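Local coordinates for RNA-binding protein, putative (Trypanosoma brucei, PDB 6E4O), which probably binds mRNA through the RNA recognition motif that makes up this chain, a domain that binds and remodels RNA in kinetoplastid RNA editing, at residues L11-T15 with E62-A66. Residues are numbered along the deposited sequence; the frame is centred on the assembly and turned at random.
Sequences LSDET and ELEGA
Thr15 OG1 gives its proton to Glu64 OE1 at 2.6 Å. The carboxylate oxygen uses its anti lone pair, the one turned away from OE2. With chi1 at -63°, OG1 of Thr15 sits beside the backbone N and CG2 anti to it; Thr15 CG2 meets Leu63 CD2 at 4.0 Å, a nonpolar touch beside the polar one. A water 2.7 Å from Thr15 OG1 donates to it, accepts from Ser12 N and donates to Leu63 O, so three protein groups fix its position between the backbones. In this RNA recognition motif the contact joins the loop leading from strand 5-9 into helix 17-24 to the type I' turn Leu63-Ala66, which reverses the chain between strands 62-63 and 66-70; Ala66 N to Leu63 O, 3.0 Å, closes that turn. Within the loop, Ser12 to Thr15 form a type I turn, where Ser12 OG accepts from Glu14 N at 3.2 Å in an ST turn, a bent bond with an N-H...OG angle of 139°. A second water bridges Ser12 OG and Glu64 O. Ala66 CB lies 3.9 Å from Ser12 CB, while Leu63 also reaches Thr19 and His23 on helix 17-24.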
loop_
_atom_site.group_PDB
_atom_site.type_symbol
_atom_site.label_atom_id
_atom_site.label_comp_id
_atom_site.label_asym_id
_atom_site.label_seq_id
_atom_site.Cartn_x
_atom_site.Cartn_y
_atom_site.Cartn_z
ATOM N N LEU A 11 1.879 -5.259 -7.465
ATOM C CA LEU A 11 2.420 -4.049 -8.082
ATOM C C LEU A 11 2.905 -4.313 -9.506
ATOM O O LEU A 11 3.415 -5.387 -9.812
ATOM C CB LEU A 11 3.590 -3.496 -7.265
ATOM C CG LEU A 11 3.350 -3.020 -5.836
ATOM C CD1 LEU A 11 4.692 -2.817 -5.163
ATOM C CD2 LEU A 11 2.533 -1.735 -5.817
ATOM N N SER A 12 2.778 -3.316 -10.371
ATOM C CA SER A 12 3.377 -3.410 -11.699
ATOM C C SER A 12 4.902 -3.388 -11.593
ATOM O O SER A 12 5.463 -2.886 -10.614
ATOM C CB SER A 12 2.874 -2.293 -12.620
ATOM O OG SER A 12 3.725 -1.164 -12.569
ATOM N N ASP A 13 5.564 -3.957 -12.594
ATOM C CA ASP A 13 7.021 -3.986 -12.648
ATOM C C ASP A 13 7.633 -2.601 -12.506
ATOM O O ASP A 13 8.759 -2.458 -12.033
ATOM C CB ASP A 13 7.500 -4.586 -13.975
ATOM C CG ASP A 13 7.218 -6.066 -14.084
ATOM O OD1 ASP A 13 6.930 -6.692 -13.052
ATOM O OD2 ASP A 13 7.292 -6.609 -15.204
ATOM N N GLU A 14 6.898 -1.588 -12.947
ATOM C CA GLU A 14 7.429 -0.236 -13.021
ATOM C C GLU A 14 7.143 0.581 -11.770
ATOM O O GLU A 14 7.618 1.705 -11.641
ATOM C CB GLU A 14 6.844 0.494 -14.233
ATOM C CG GLU A 14 7.276 -0.070 -15.585
ATOM C CD GLU A 14 6.533 -1.342 -15.954
ATOM O OE1 GLU A 14 7.062 -2.121 -16.776
ATOM O OE2 GLU A 14 5.416 -1.558 -15.428
ATOM N N THR A 15 6.355 0.035 -10.850
ATOM C CA THR A 15 5.910 0.848 -9.724
ATOM C C THR A 15 6.956 0.917 -8.627
ATOM O O THR A 15 7.450 -0.109 -8.168
ATOM C CB THR A 15 4.562 0.367 -9.165
ATOM O OG1 THR A 15 3.569 0.505 -10.188
ATOM C CG2 THR A 15 4.161 1.203 -7.950
ATOM N N GLU A 62 -6.596 -0.261 -8.816
ATOM C CA GLU A 62 -5.563 -0.296 -9.841
ATOM C C GLU A 62 -4.548 0.824 -9.654
ATOM O O GLU A 62 -4.911 1.980 -9.418
ATOM C CB GLU A 62 -6.192 -0.205 -11.233
ATOM C CG GLU A 62 -5.300 -0.768 -12.321
ATOM C CD GLU A 62 -5.957 -0.731 -13.683
ATOM O OE1 GLU A 62 -6.567 -1.747 -14.075
ATOM O OE2 GLU A 62 -5.844 0.309 -14.355
ATOM N N LEU A 63 -3.272 0.468 -9.746
ATOM C CA LEU A 63 -2.191 1.446 -9.715
ATOM C C LEU A 63 -1.248 1.179 -10.878
ATOM O O LEU A 63 -0.699 0.079 -11.015
ATOM C CB LEU A 63 -1.429 1.380 -8.384
ATOM C CG LEU A 63 -0.194 2.291 -8.255
ATOM C CD1 LEU A 63 -0.530 3.746 -8.509
ATOM C CD2 LEU A 63 0.449 2.122 -6.883
ATOM N N GLU A 64 -1.074 2.182 -11.731
ATOM C CA GLU A 64 -0.234 2.021 -12.911
ATOM C C GLU A 64 -0.586 0.743 -13.664
ATOM O O GLU A 64 0.300 -0.013 -14.092
ATOM C CB GLU A 64 1.245 2.036 -12.527
ATOM C CG GLU A 64 1.662 3.325 -11.835
ATOM C CD GLU A 64 3.164 3.574 -11.886
ATOM O OE1 GLU A 64 3.942 2.698 -11.448
ATOM O OE2 GLU A 64 3.568 4.654 -12.362
ATOM N N GLY A 65 -1.891 0.509 -13.801
ATOM C CA GLY A 65 -2.413 -0.555 -14.638
ATOM C C GLY A 65 -2.448 -1.923 -13.991
ATOM O O GLY A 65 -2.828 -2.894 -14.642
ATOM N N ALA A 66 -2.057 -2.003 -12.717
ATOM C CA ALA A 66 -2.026 -3.272 -11.996
ATOM C C ALA A 66 -2.946 -3.245 -10.779
ATOM O O ALA A 66 -2.957 -2.269 -10.031
ATOM C CB ALA A 66 -0.595 -3.590 -11.553
HETATM O O HOH W 1 1.342 -0.903 -9.429
HETATM O O HOH W 2 2.775 0.157 -15.228
#